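Side-chain contacts in glutathione transferase (Leptospira interrogans serovar Lai, PDB 3UBK), which probably acts as a glutathione transferase, binding glutathione in its thioredoxin-like N-terminal domain and transferring it to electrophilic substrates: residues A[142-147]-A[189-194]; A[160-165]-A[183-188]. All coordinates share one frame; numbering follows the deposited sequence.

Overall arrangement
Both contacts lie in the all-helical C-terminal domain and share helix 185-193. Its first turn packs on helix 153-169 in contact 2, and its later part meets the loop 142-147 in contact 1; in sequence, contact 2 falls within the span bounded by contact 1. Their centres are about 9 Å apart, and direct packing joins them: Phe142 CE1 lies 3.5 Å from Tyr188 CG, and Phe189 CE1 lies 3.6 Å from Ser163 CB. A sulfate ion, probably from the crystallisation liquor, sits at the start of the shared helix. Both contacts are away from Lys50, Ile51 and Ser64, which bind glutathione in the N-terminal domain.

Contact 1: A[142-147]-A[189-194]; sequences FSPYIA and FVFMKT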
loop_
_atom_site.group_PDB
_atom_site.type_symbol
_atom_site.label_atom_id
_atom_site.label_comp_id
_atom_site.label_asym_id
_atom_site.label_seq_id
_atom_site.Cartn_x
_atom_site.Cartn_y
_atom_site.Cartn_z
ATOM N N PHE A 142 15.367 15.058 1.831
ATOM C CA PHE A 142 15.731 15.525 3.170
ATOM C C PHE A 142 16.119 16.996 3.135
ATOM O O PHE A 142 17.200 17.356 3.576
ATOM C CB PHE A 142 16.921 14.726 3.723
ATOM C CG PHE A 142 16.592 13.313 4.114
ATOM C CD1 PHE A 142 15.538 13.041 4.969
ATOM C CD2 PHE A 142 17.355 12.247 3.637
ATOM C CE1 PHE A 142 15.237 11.737 5.336
ATOM C CE2 PHE A 142 17.065 10.942 4.005
ATOM C CZ PHE A 142 16.008 10.686 4.859
ATOM N N SER A 143 15.242 17.858 2.631
ATOM C CA SER A 143 15.624 19.246 2.411
ATOM C C SER A 143 14.620 20.283 2.921
ATOM O O SER A 143 14.227 21.179 2.185
ATOM C CB SER A 143 15.903 19.487 0.916
ATOM O OG SER A 143 14.778 19.139 0.116
ATOM N N PRO A 144 14.248 20.206 4.201
ATOM C CA PRO A 144 14.711 19.276 5.211
ATOM C C PRO A 144 13.813 18.060 5.375
ATOM O O PRO A 144 14.215 17.088 6.015
ATOM C CB PRO A 144 14.645 20.117 6.480
ATOM C CG PRO A 144 13.451 20.987 6.252
ATOM C CD PRO A 144 13.399 21.269 4.783
ATOM N N TYR A 145 12.602 18.113 4.826
ATOM C CA TYR A 145 11.695 16.977 4.928
ATOM C C TYR A 145 12.069 15.860 3.959
ATOM O O TYR A 145 12.893 16.039 3.054
ATOM C CB TYR A 145 10.236 17.429 4.727
ATOM C CG TYR A 145 9.807 18.358 5.827
ATOM C CD1 TYR A 145 9.435 17.863 7.077
ATOM C CD2 TYR A 145 9.815 19.731 5.639
ATOM C CE1 TYR A 145 9.074 18.709 8.096
ATOM C CE2 TYR A 145 9.453 20.598 6.660
ATOM C CZ TYR A 145 9.078 20.082 7.879
ATOM O OH TYR A 145 8.718 20.946 8.881
ATOM N N ILE A 146 11.466 14.697 4.139
ATOM C CA ILE A 146 11.950 13.552 3.381
ATOM C C ILE A 146 11.835 13.718 1.858
ATOM O O ILE A 146 12.720 13.258 1.122
ATOM C CB ILE A 146 11.338 12.232 3.867
ATOM C CG1 ILE A 146 12.085 11.042 3.232
ATOM C CG2 ILE A 146 9.840 12.215 3.605
ATOM C CD1 ILE A 146 11.988 9.758 4.065
ATOM N N ALA A 147 10.788 14.406 1.390
ATOM C CA ALA A 147 10.541 14.536 -0.051
ATOM C C ALA A 147 10.855 15.924 -0.613
ATOM O O ALA A 147 10.658 16.168 -1.796
ATOM C CB ALA A 147 9.068 14.136 -0.393
ATOM N N PHE A 189 15.935 12.802 11.486
ATOM C CA PHE A 189 15.293 12.337 12.704
ATOM C C PHE A 189 15.445 13.376 13.838
ATOM O O PHE A 189 14.495 13.645 14.578
ATOM C CB PHE A 189 15.891 10.976 13.083
ATOM C CG PHE A 189 15.236 10.325 14.254
ATOM C CD1 PHE A 189 13.866 10.157 14.295
ATOM C CD2 PHE A 189 15.997 9.853 15.309
ATOM C CE1 PHE A 189 13.259 9.548 15.370
ATOM C CE2 PHE A 189 15.396 9.243 16.394
ATOM C CZ PHE A 189 14.024 9.087 16.425
ATOM N N VAL A 190 16.638 13.955 13.956
ATOM C CA VAL A 190 16.894 15.050 14.905
ATOM C C VAL A 190 16.062 16.287 14.565
ATOM O O VAL A 190 15.433 16.886 15.436
ATOM C CB VAL A 190 18.400 15.450 14.926
ATOM C CG1 VAL A 190 18.636 16.625 15.889
ATOM C CG2 VAL A 190 19.276 14.259 15.316
ATOM N N PHE A 191 16.063 16.676 13.296
ATOM C CA PHE A 191 15.246 17.814 12.871
ATOM C C PHE A 191 13.778 17.592 13.233
ATOM O O PHE A 191 13.155 18.434 13.890
ATOM C CB PHE A 191 15.434 18.110 11.371
ATOM C CG PHE A 191 14.420 19.073 10.820
ATOM C CD1 PHE A 191 14.510 20.426 11.089
ATOM C CD2 PHE A 191 13.348 18.609 10.069
ATOM C CE1 PHE A 191 13.553 21.316 10.595
ATOM C CE2 PHE A 191 12.392 19.483 9.580
ATOM C CZ PHE A 191 12.494 20.832 9.844
ATOM N N MET A 192 13.227 16.443 12.857
ATOM C CA MET A 192 11.817 16.176 13.142
ATOM C C MET A 192 11.479 16.271 14.625
ATOM O O MET A 192 10.403 16.761 14.996
ATOM C CB MET A 192 11.385 14.833 12.554
ATOM C CG MET A 192 11.337 14.847 11.014
ATOM S SD MET A 192 9.890 15.728 10.364
ATOM C CE MET A 192 8.661 14.437 10.617
ATOM N N LYS A 193 12.387 15.816 15.483
ATOM C CA LYS A 193 12.131 15.891 16.924
ATOM C C LYS A 193 12.154 17.323 17.465
ATOM O O LYS A 193 11.729 17.558 18.590
ATOM C CB LYS A 193 13.087 14.987 17.722
ATOM C CG LYS A 193 12.798 13.498 17.537
ATOM C CD LYS A 193 13.778 12.624 18.321
ATOM C CE LYS A 193 13.625 12.853 19.817
ATOM N NZ LYS A 193 12.183 12.915 20.217
ATOM N N THR A 194 12.628 18.282 16.676
ATOM C CA THR A 194 12.510 19.690 17.103
ATOM C C THR A 194 11.078 20.206 16.933
ATOM O O THR A 194 10.745 21.307 17.380
ATOM C CB THR A 194 13.509 20.637 16.393
ATOM O OG1 THR A 194 13.114 20.845 15.027
ATOM C CG2 THR A 194 14.926 20.083 16.458
#
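Phe191 meets both Pro144 and Tyr145, the proline over one face of its ring and the tyrosine at its edge. The aromatic pair Tyr145-Phe191 is a T-shaped stack, with centroids 5.3 Å apart and planes at 75°. Phe191 offers its edge: CE2 points onto one face of the tyrosine ring, toward the rim, and comes 3.7 Å from Tyr145 CE1. With its CG anti to the backbone N (chi1 168°), Phe191 reaches out from helix 185-193 to the loop.

A CH-pi contact engages the face of the same phenylalanine. Pro144, which follows a cis peptide bond, places CB 4.0 Å from the Phe191 centroid and only 16° off the ring normal, while its CG is 3.7 Å from Phe191 CZ.

Sulfur adds a Met-aromatic contact. The bent chain of Met192 brings SD to the edge of the Tyr145 ring, 3.8 Å from CE1, so that the tyrosine has phenylalanine over a face and methionine near its plane.

Polar groups act around this apolar patch. Tyr145 OH is hydrogen-bonded to Lys195 NZ, just beyond the helical segment, and Phe191 O accepts hydrogen bonds from Thr194 OG1 (2.7 Å) and Thr194 N (2.8 Å). Ile146 N hydrogen-bonds to Asp155 OD1, tying the loop to the first turn of helix 153-169. Thr152 and Asp155 are spaced as in the N-capping box that opens the corresponding helix of glutathione transferases, and the contact joins the loop leading into that box to helix 185-193 of the all-helical C-terminal domain.

Contact 2: A[160-165]-A[183-188]; sequences AHLSVL and NGWKEY. With SO4 (sulfate ion), chain E.
Trp185 lays a face of its indole on Leu162 while the first turn of its own helix grips a sulfate ion. The contact is helix-to-helix packing in the all-helical C-terminal domain of the glutathione transferase fold, combined with anion binding at a helix N-terminus. With CG anti to the backbone N (chi1 164°), the indole extends toward helix 153-169. Leu162 CB forms a CH-pi contact 3.7 Å from the centroid of the six-membered ring, 25° off its normal, with CB just 3.4 Å from Trp185 CH2. Leu162 CD1 follows along the ring, 3.8 Å from Trp185 CZ3. At the other end of the buried indole, Trp185 NE1 makes a weak hydrogen bond to Asp166 OD2.

Gly184 is the N-cap residue, and its amide joins those of Lys186 and Glu187 in binding the anion. Near the positive end of the helix dipole, the sulfate is probably stabilised electrostatically as well as by hydrogen bonds from these backbone N-H groups, each using a different oxygen: Gly184 N reaches O2 at 2.8 Å, Lys186 N reaches O3 at 2.6 Å, and Glu187 N reaches O4, also at 2.6 Å.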
loop_
_atom_site.group_PDB
_atom_site.type_symbol
_atom_site.label_atom_id
_atom_site.label_comp_id
_atom_site.label_asym_id
_atom_site.label_seq_id
_atom_site.Cartn_x
_atom_site.Cartn_y
_atom_site.Cartn_z
ATOM N N ALA A 160 7.318 7.767 11.308
ATOM C CA ALA A 160 6.657 6.692 12.024
ATOM C C ALA A 160 7.389 5.342 11.880
ATOM O O ALA A 160 7.633 4.659 12.869
ATOM C CB ALA A 160 5.221 6.568 11.555
ATOM N N HIS A 161 7.745 4.965 10.654
ATOM C CA HIS A 161 8.310 3.632 10.402
ATOM C C HIS A 161 9.822 3.554 10.625
ATOM O O HIS A 161 10.326 2.600 11.210
ATOM C CB HIS A 161 7.994 3.171 8.974
ATOM C CG HIS A 161 6.538 2.947 8.717
ATOM N ND1 HIS A 161 5.756 2.139 9.516
ATOM C CD2 HIS A 161 5.725 3.403 7.734
ATOM C CE1 HIS A 161 4.520 2.124 9.047
ATOM N NE2 HIS A 161 4.476 2.875 7.960
ATOM N N LEU A 162 10.544 4.560 10.164
ATOM C CA LEU A 162 11.995 4.513 10.224
ATOM C C LEU A 162 12.523 4.671 11.641
ATOM O O LEU A 162 13.575 4.144 11.976
ATOM C CB LEU A 162 12.606 5.572 9.311
ATOM C CG LEU A 162 12.330 5.366 7.820
ATOM C CD1 LEU A 162 12.982 6.480 7.020
ATOM C CD2 LEU A 162 12.789 3.988 7.317
ATOM N N SER A 163 11.805 5.413 12.469
ATOM C CA SER A 163 12.232 5.574 13.841
ATOM C C SER A 163 12.143 4.216 14.531
ATOM O O SER A 163 13.030 3.842 15.290
ATOM C CB SER A 163 11.373 6.611 14.557
ATOM O OG SER A 163 10.036 6.179 14.636
ATOM N N VAL A 164 11.073 3.479 14.242
ATOM C CA VAL A 164 10.860 2.154 14.818
ATOM C C VAL A 164 11.864 1.145 14.257
ATOM O O VAL A 164 12.399 0.307 14.994
ATOM C CB VAL A 164 9.433 1.639 14.546
ATOM C CG1 VAL A 164 9.383 0.120 14.670
ATOM C CG2 VAL A 164 8.433 2.300 15.491
ATOM N N LEU A 165 12.120 1.240 12.954
ATOM C CA LEU A 165 13.070 0.360 12.290
ATOM C C LEU A 165 14.462 0.568 12.855
ATOM O O LEU A 165 15.194 -0.390 13.089
ATOM C CB LEU A 165 13.072 0.603 10.781
ATOM C CG LEU A 165 11.992 -0.137 9.990
ATOM C CD1 LEU A 165 10.700 -0.263 10.788
ATOM C CD2 LEU A 165 11.738 0.549 8.655
ATOM N N ASN A 183 21.673 7.938 3.856
ATOM C CA ASN A 183 22.278 9.247 3.935
ATOM C C ASN A 183 21.274 10.342 4.306
ATOM O O ASN A 183 20.412 10.695 3.497
ATOM C CB ASN A 183 22.868 9.571 2.567
ATOM C CG ASN A 183 24.149 10.346 2.654
ATOM O OD1 ASN A 183 24.163 11.512 3.055
ATOM N ND2 ASN A 183 25.245 9.707 2.259
ATOM N N GLY A 184 21.393 10.886 5.516
ATOM C CA GLY A 184 20.530 11.991 5.938
ATOM C C GLY A 184 19.516 11.627 7.007
ATOM O O GLY A 184 18.890 12.504 7.611
ATOM N N TRP A 185 19.354 10.335 7.256
ATOM C CA TRP A 185 18.375 9.870 8.237
ATOM C C TRP A 185 18.556 10.389 9.672
ATOM O O TRP A 185 17.580 10.731 10.339
ATOM C CB TRP A 185 18.322 8.348 8.284
ATOM C CG TRP A 185 17.626 7.872 9.518
ATOM C CD1 TRP A 185 18.170 7.156 10.540
ATOM C CD2 TRP A 185 16.257 8.109 9.878
ATOM N NE1 TRP A 185 17.224 6.916 11.506
ATOM C CE2 TRP A 185 16.041 7.494 11.124
ATOM C CE3 TRP A 185 15.195 8.779 9.263
ATOM C CZ2 TRP A 185 14.805 7.532 11.775
ATOM C CZ3 TRP A 185 13.967 8.809 9.905
ATOM C CH2 TRP A 185 13.780 8.190 11.146
ATOM N N LYS A 186 19.787 10.391 10.172
ATOM C CA LYS A 186 19.998 10.780 11.556
ATOM C C LYS A 186 19.683 12.260 11.712
ATOM O O LYS A 186 19.033 12.665 12.663
ATOM C CB LYS A 186 21.439 10.486 12.011
ATOM C CG LYS A 186 21.768 8.992 12.139
ATOM C CD LYS A 186 20.792 8.273 13.070
ATOM C CE LYS A 186 21.200 6.816 13.308
ATOM N NZ LYS A 186 21.257 6.007 12.052
ATOM N N GLU A 187 20.154 13.056 10.765
ATOM C CA GLU A 187 19.925 14.488 10.783
ATOM C C GLU A 187 18.419 14.804 10.656
ATOM O O GLU A 187 17.892 15.668 11.364
ATOM C CB GLU A 187 20.728 15.137 9.661
ATOM C CG GLU A 187 20.934 16.630 9.797
ATOM C CD GLU A 187 21.818 17.193 8.702
ATOM O OE1 GLU A 187 21.884 18.436 8.557
ATOM O OE2 GLU A 187 22.442 16.387 7.978
ATOM N N TYR A 188 17.728 14.076 9.777
ATOM C CA TYR A 188 16.284 14.253 9.589
ATOM C C TYR A 188 15.543 13.906 10.866
ATOM O O TYR A 188 14.638 14.619 11.291
ATOM C CB TYR A 188 15.788 13.369 8.439
ATOM C CG TYR A 188 14.272 13.210 8.344
ATOM C CD1 TYR A 188 13.494 14.171 7.718
ATOM C CD2 TYR A 188 13.641 12.078 8.840
ATOM C CE1 TYR A 188 12.109 14.017 7.600
ATOM C CE2 TYR A 188 12.265 11.910 8.729
ATOM C CZ TYR A 188 11.504 12.889 8.114
ATOM O OH TYR A 188 10.136 12.730 8.004
HETATM S S SO4 E . 22.726 10.792 8.891
HETATM O O1 SO4 E . 23.776 10.829 9.910
HETATM O O2 SO4 E . 23.316 10.847 7.555
HETATM O O3 SO4 E . 21.972 9.542 9.027
HETATM O O4 SO4 E . 21.849 11.952 9.067
#